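Local coordinates for G-protein alpha subunit Galpha7 (Naegleria fowleri, PDB 6NE6) that probably binds and hydrolyses GTP as the alpha subunit of a heterotrimeric G protein, switching between nucleotide states to relay signals from receptors, at residues L69-I83 and N101-A114. Sequence-based numbering, arbitrary orientation. Where two conformers were deposited one is given.
Sequences LPISTEENRQRAEKI and NLAQDIAELWKEPA. With EDO (1,2-ethanediol), chain E.
Leu109 pushes its two methyls into a hole made by Asn76, Arg79, Ala80 and Ile83, with Leu109 CD1 3.7 Å from Ala80 CA and CD2 beside the Asn76 backbone oxygen. Ile83 returns the fit, seated among Leu102, Asp105, Ile106 and Leu109, so helices 74-83 and 101-109 mesh knobs-into-holes where they cross at -125°. Beside this apolar seam, Asp105 is held by two cations. Lys82, its chain fully extended, brings NZ to 2.6 Å from Asp105 OD2, while Arg79 NE meets Asp105 OD1 at 3.0 Å from above the carboxylate plane. A bend at chi3 (-83°) swings the Arg79 guanidinium over Glu108 CG and CB, which cover one face; at its edge, Glu75 OE2 takes both NH1 and NH2, and Asn76 OD1 takes NH1. With OD1 gripped by Arg79, the Asn76 amide is held at its other end too, where ND2 runs almost straight (175°) to the anti lone pair of Glu112 OE1, 3.0 Å away; together the two bonds set its rotation. Ser72 OG donates to the syn lone pair of Glu112 OE1 at 2.7 Å. Glu112 OE2 takes Ser72 N at 2.8 Å; Glu112, the N-cap of helix 113-120, also accepts Ala114 N on OE2, from the opposite face of the carboxylate. This largely buried carboxylate thus ties the loop before helix 74-89 to the start of helix 113-120; the many donors probably favour its charged form. The pair belongs to what is, by family, the helical domain inserted in the Ras-like GTPase fold, far from the six-stranded sheet: Ile83 and Leu109 both rest on Ile61 of the long helix 39-66, and Ala114 on Thr64.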
loop_
_atom_site.group_PDB
_atom_site.type_symbol
_atom_site.label_atom_id
_atom_site.label_comp_id
_atom_site.label_asym_id
_atom_site.label_seq_id
_atom_site.Cartn_x
_atom_site.Cartn_y
_atom_site.Cartn_z
ATOM N N LEU A 69 21.683 17.821 8.582
ATOM C CA LEU A 69 22.160 18.107 7.233
ATOM C C LEU A 69 21.710 19.499 6.818
ATOM O O LEU A 69 20.535 19.690 6.468
ATOM C CB LEU A 69 21.641 17.065 6.241
ATOM C CG LEU A 69 22.221 15.662 6.396
ATOM C CD1 LEU A 69 21.520 14.690 5.468
ATOM C CD2 LEU A 69 23.708 15.700 6.109
ATOM N N PRO A 70 22.590 20.493 6.838
ATOM C CA PRO A 70 22.169 21.848 6.470
ATOM C C PRO A 70 21.784 21.935 5.002
ATOM O O PRO A 70 22.377 21.289 4.133
ATOM C CB PRO A 70 23.405 22.703 6.776
ATOM C CG PRO A 70 24.215 21.892 7.723
ATOM C CD PRO A 70 23.966 20.463 7.358
ATOM N N ILE A 71 20.759 22.740 4.738
ATOM C CA ILE A 71 20.347 22.958 3.364
ATOM C C ILE A 71 21.362 23.869 2.675
ATOM O O ILE A 71 21.964 24.761 3.293
ATOM C CB ILE A 71 18.913 23.517 3.355
ATOM C CG1 ILE A 71 17.940 22.364 3.639
ATOM C CG2 ILE A 71 18.593 24.235 2.063
ATOM C CD1 ILE A 71 16.516 22.798 3.966
ATOM N N SER A 72 21.587 23.611 1.383
ATOM C CA SER A 72 22.752 24.181 0.697
ATOM C C SER A 72 22.714 25.705 0.585
ATOM O O SER A 72 23.773 26.340 0.595
ATOM C CB SER A 72 22.883 23.573 -0.699
ATOM O OG SER A 72 21.839 24.011 -1.546
ATOM N N THR A 73 21.534 26.305 0.437
ATOM C CA THR A 73 21.424 27.732 0.156
ATOM C C THR A 73 20.339 28.344 1.024
ATOM O O THR A 73 19.411 27.661 1.467
ATOM C CB THR A 73 21.086 28.027 -1.317
ATOM O OG1 THR A 73 19.812 27.464 -1.626
ATOM C CG2 THR A 73 22.130 27.439 -2.258
ATOM N N GLU A 74 20.465 29.654 1.256
ATOM C CA GLU A 74 19.423 30.368 1.986
ATOM C C GLU A 74 18.109 30.334 1.221
ATOM O O GLU A 74 17.034 30.248 1.822
ATOM C CB GLU A 74 19.843 31.815 2.251
ATOM C CG GLU A 74 18.786 32.613 3.005
ATOM C CD GLU A 74 18.580 32.135 4.444
ATOM O OE1 GLU A 74 19.417 31.354 4.953
ATOM O OE2 GLU A 74 17.579 32.548 5.069
ATOM N N GLU A 75 18.175 30.398 -0.112
ATOM C CA GLU A 75 16.957 30.310 -0.911
ATOM C C GLU A 75 16.208 29.003 -0.655
ATOM O O GLU A 75 14.988 29.007 -0.446
ATOM C CB GLU A 75 17.297 30.458 -2.393
ATOM C CG GLU A 75 16.104 30.312 -3.297
ATOM C CD GLU A 75 16.490 30.229 -4.768
ATOM O OE1 GLU A 75 17.467 30.892 -5.180
ATOM O OE2 GLU A 75 15.814 29.488 -5.514
ATOM N N ASN A 76 16.913 27.865 -0.683
ATOM C CA ASN A 76 16.234 26.594 -0.416
ATOM C C ASN A 76 15.844 26.448 1.051
ATOM O O ASN A 76 14.865 25.754 1.364
ATOM C CB ASN A 76 17.110 25.417 -0.850
ATOM C CG ASN A 76 16.968 25.106 -2.316
ATOM O OD1 ASN A 76 16.187 25.748 -3.020
ATOM N ND2 ASN A 76 17.728 24.129 -2.793
ATOM N N ARG A 77 16.584 27.086 1.962
ATOM C CA ARG A 77 16.185 27.043 3.360
ATOM C C ARG A 77 14.865 27.776 3.565
ATOM O O ARG A 77 13.988 27.299 4.292
ATOM C CB ARG A 77 17.267 27.650 4.251
ATOM C CG ARG A 77 17.109 27.239 5.717
ATOM C CD ARG A 77 17.932 28.105 6.656
ATOM N NE ARG A 77 17.576 29.514 6.523
ATOM C CZ ARG A 77 16.501 30.069 7.073
ATOM N NH1 ARG A 77 15.670 29.334 7.799
ATOM N NH2 ARG A 77 16.256 31.362 6.896
ATOM N N GLN A 78 14.708 28.932 2.927
ATOM C CA GLN A 78 13.467 29.684 3.075
ATOM C C GLN A 78 12.323 28.969 2.378
ATOM O O GLN A 78 11.184 28.978 2.856
ATOM C CB GLN A 78 13.651 31.099 2.526
ATOM C CG GLN A 78 14.588 31.946 3.374
ATOM C CD GLN A 78 15.006 33.240 2.695
ATOM O OE1 GLN A 78 14.832 33.409 1.486
ATOM N NE2 GLN A 78 15.569 34.157 3.472
ATOM N N ARG A 79 12.625 28.324 1.256
ATOM C CA ARG A 79 11.645 27.507 0.557
ATOM C C ARG A 79 11.180 26.349 1.434
ATOM O O ARG A 79 9.980 26.052 1.516
ATOM C CB ARG A 79 12.286 27.028 -0.747
ATOM C CG ARG A 79 11.418 26.302 -1.720
ATOM C CD ARG A 79 12.184 26.142 -3.041
ATOM N NE ARG A 79 12.077 27.338 -3.877
ATOM C CZ ARG A 79 13.100 27.982 -4.432
ATOM N NH1 ARG A 79 14.353 27.551 -4.275
ATOM N NH2 ARG A 79 12.865 29.072 -5.165
ATOM N N ALA A 80 12.113 25.714 2.137
ATOM C CA ALA A 80 11.750 24.636 3.045
ATOM C C ALA A 80 10.883 25.149 4.187
ATOM O O ALA A 80 9.914 24.485 4.582
ATOM C CB ALA A 80 13.014 23.961 3.582
ATOM N N GLU A 81 11.216 26.324 4.735
ATOM C CA GLU A 81 10.388 26.908 5.789
ATOM C C GLU A 81 8.978 27.202 5.285
ATOM O O GLU A 81 7.997 26.985 6.004
ATOM C CB GLU A 81 11.040 28.180 6.335
ATOM C CG GLU A 81 12.290 27.934 7.150
ATOM C CD GLU A 81 12.605 29.089 8.083
ATOM O OE1 GLU A 81 12.176 29.042 9.256
ATOM O OE2 GLU A 81 13.266 30.051 7.637
ATOM N N LYS A 82 8.855 27.696 4.050
ATOM C CA LYS A 82 7.530 27.940 3.481
ATOM C C LYS A 82 6.721 26.648 3.406
ATOM O O LYS A 82 5.544 26.617 3.789
ATOM C CB LYS A 82 7.654 28.575 2.091
ATOM C CG LYS A 82 6.360 28.496 1.275
ATOM C CD LYS A 82 6.550 28.893 -0.192
ATOM C CE LYS A 82 5.251 28.699 -0.984
ATOM N NZ LYS A 82 5.317 29.190 -2.393
ATOM N N ILE A 83 7.346 25.568 2.923
ATOM C CA ILE A 83 6.625 24.310 2.780
ATOM C C ILE A 83 6.224 23.763 4.143
ATOM O O ILE A 83 5.099 23.270 4.315
ATOM C CB ILE A 83 7.468 23.310 1.965
ATOM C CG1 ILE A 83 7.399 23.687 0.475
ATOM C CG2 ILE A 83 7.002 21.882 2.224
ATOM C CD1 ILE A 83 8.630 23.315 -0.360
ATOM N N ASN A 101 3.150 28.124 -7.976
ATOM C CA ASN A 101 4.307 28.533 -7.177
ATOM C C ASN A 101 4.766 27.409 -6.255
ATOM O O ASN A 101 5.969 27.148 -6.123
ATOM C CB ASN A 101 3.966 29.770 -6.346
ATOM C CG ASN A 101 3.780 31.006 -7.190
ATOM O OD1 ASN A 101 4.521 31.236 -8.142
ATOM N ND2 ASN A 101 2.779 31.811 -6.850
ATOM N N LEU A 102 3.822 26.771 -5.567
ATOM C CA LEU A 102 4.180 25.706 -4.636
ATOM C C LEU A 102 4.753 24.505 -5.370
ATOM O O LEU A 102 5.733 23.901 -4.916
ATOM C CB LEU A 102 2.959 25.295 -3.817
ATOM C CG LEU A 102 3.201 24.206 -2.774
ATOM C CD1 LEU A 102 4.235 24.680 -1.788
ATOM C CD2 LEU A 102 1.906 23.868 -2.047
ATOM N N ALA A 103 4.132 24.128 -6.491
ATOM C CA ALA A 103 4.658 23.025 -7.285
ATOM C C ALA A 103 6.096 23.296 -7.694
ATOM O O ALA A 103 6.957 22.412 -7.596
ATOM C CB ALA A 103 3.786 22.815 -8.522
ATOM N N GLN A 104 6.376 24.523 -8.131
ATOM C CA GLN A 104 7.740 24.867 -8.522
ATOM C C GLN A 104 8.679 24.821 -7.322
ATOM O O GLN A 104 9.820 24.359 -7.441
ATOM C CB GLN A 104 7.762 26.243 -9.188
ATOM C CG GLN A 104 6.991 26.317 -10.523
ATOM C CD GLN A 104 6.939 27.725 -11.097
ATOM O OE1 GLN A 104 7.938 28.231 -11.609
ATOM N NE2 GLN A 104 5.766 28.367 -11.014
ATOM N N ASP A 105 8.203 25.261 -6.147
ATOM C CA ASP A 105 9.037 25.214 -4.949
ATOM C C ASP A 105 9.363 23.777 -4.550
ATOM O O ASP A 105 10.500 23.469 -4.186
ATOM C CB ASP A 105 8.354 25.938 -3.785
ATOM C CG ASP A 105 8.387 27.458 -3.918
ATOM O OD1 ASP A 105 9.269 28.007 -4.618
ATOM O OD2 ASP A 105 7.519 28.108 -3.295
ATOM N N ILE A 106 8.378 22.883 -4.603
ATOM C CA ILE A 106 8.645 21.501 -4.221
ATOM C C ILE A 106 9.603 20.855 -5.213
ATOM O O ILE A 106 10.521 20.130 -4.818
ATOM C CB ILE A 106 7.328 20.719 -4.091
ATOM C CG1 ILE A 106 6.515 21.265 -2.908
ATOM C CG2 ILE A 106 7.611 19.215 -3.931
ATOM C CD1 ILE A 106 5.068 20.756 -2.845
ATOM N N ALA A 107 9.410 21.112 -6.515
ATOM C CA ALA A 107 10.325 20.567 -7.519
ATOM C C ALA A 107 11.744 21.087 -7.324
ATOM O O ALA A 107 12.720 20.346 -7.516
ATOM C CB ALA A 107 9.829 20.900 -8.924
ATOM N N GLU A 108 11.886 22.362 -6.955
ATOM C CA GLU A 108 13.223 22.878 -6.698
ATOM C C GLU A 108 13.832 22.214 -5.464
ATOM O O GLU A 108 15.013 21.833 -5.474
ATOM C CB GLU A 108 13.175 24.405 -6.563
ATOM C CG GLU A 108 14.521 25.097 -6.627
ATOM C CD GLU A 108 15.264 24.905 -7.953
ATOM O OE1 GLU A 108 14.628 24.864 -9.043
ATOM O OE2 GLU A 108 16.501 24.792 -7.905
ATOM N N LEU A 109 13.047 22.047 -4.394
ATOM C CA LEU A 109 13.575 21.379 -3.203
ATOM C C LEU A 109 13.911 19.915 -3.459
ATOM O O LEU A 109 14.777 19.350 -2.783
ATOM C CB LEU A 109 12.582 21.475 -2.046
ATOM C CG LEU A 109 12.780 22.553 -0.990
ATOM C CD1 LEU A 109 11.933 22.203 0.232
ATOM C CD2 LEU A 109 14.242 22.714 -0.594
ATOM N N TRP A 110 13.221 19.269 -4.400
ATOM C CA TRP A 110 13.553 17.884 -4.719
ATOM C C TRP A 110 14.953 17.743 -5.318
ATOM O O TRP A 110 15.473 16.621 -5.378
ATOM C CB TRP A 110 12.460 17.350 -5.652
ATOM C CG TRP A 110 12.532 15.915 -6.136
ATOM C CD1 TRP A 110 12.390 15.503 -7.424
ATOM C CD2 TRP A 110 12.692 14.717 -5.349
ATOM N NE1 TRP A 110 12.473 14.133 -7.502
ATOM C CE2 TRP A 110 12.656 13.626 -6.244
ATOM C CE3 TRP A 110 12.870 14.463 -3.984
ATOM C CZ2 TRP A 110 12.788 12.295 -5.822
ATOM C CZ3 TRP A 110 13.010 13.137 -3.562
ATOM C CH2 TRP A 110 12.967 12.074 -4.486
ATOM N N LYS A 111 15.589 18.856 -5.723
ATOM C CA LYS A 111 16.976 18.867 -6.187
ATOM C C LYS A 111 17.986 19.142 -5.075
ATOM O O LYS A 111 19.195 19.024 -5.317
ATOM C CB LYS A 111 17.161 19.931 -7.282
ATOM C CG LYS A 111 16.173 19.831 -8.440
ATOM C CD LYS A 111 16.357 21.029 -9.378
ATOM C CE LYS A 111 15.082 21.344 -10.165
ATOM N NZ LYS A 111 15.170 22.685 -10.853
ATOM N N GLU A 112 17.525 19.494 -3.874
ATOM C CA GLU A 112 18.425 19.920 -2.802
ATOM C C GLU A 112 19.198 18.723 -2.248
ATOM O O GLU A 112 18.589 17.715 -1.876
ATOM C CB GLU A 112 17.607 20.612 -1.699
ATOM C CG GLU A 112 18.268 20.693 -0.341
ATOM C CD GLU A 112 19.522 21.542 -0.359
ATOM O OE1 GLU A 112 19.555 22.547 -1.101
ATOM O OE2 GLU A 112 20.481 21.204 0.362
ATOM N N PRO A 113 20.528 18.790 -2.187
ATOM C CA PRO A 113 21.291 17.608 -1.746
ATOM C C PRO A 113 20.918 17.113 -0.358
ATOM O O PRO A 113 20.872 15.894 -0.142
ATOM C CB PRO A 113 22.753 18.083 -1.816
ATOM C CG PRO A 113 22.700 19.573 -2.013
ATOM C CD PRO A 113 21.398 19.856 -2.702
ATOM N N ALA A 114 20.626 18.010 0.590
ATOM C CA ALA A 114 20.219 17.543 1.916
ATOM C C ALA A 114 18.942 16.720 1.842
ATOM O O ALA A 114 18.819 15.685 2.506
ATOM C CB ALA A 114 20.027 18.720 2.872
HETATM C C1 EDO E . 21.517 28.177 4.696
HETATM O O1 EDO E . 21.432 29.592 4.904
HETATM C C2 EDO E . 22.599 27.887 3.663
HETATM O O2 EDO E . 23.863 28.351 4.146
HETATM O O HOH W 1 23.028 20.491 1.407
HETATM O O HOH W 2 17.287 23.262 -5.668
HETATM O O HOH W 3 10.293 30.459 -4.514
#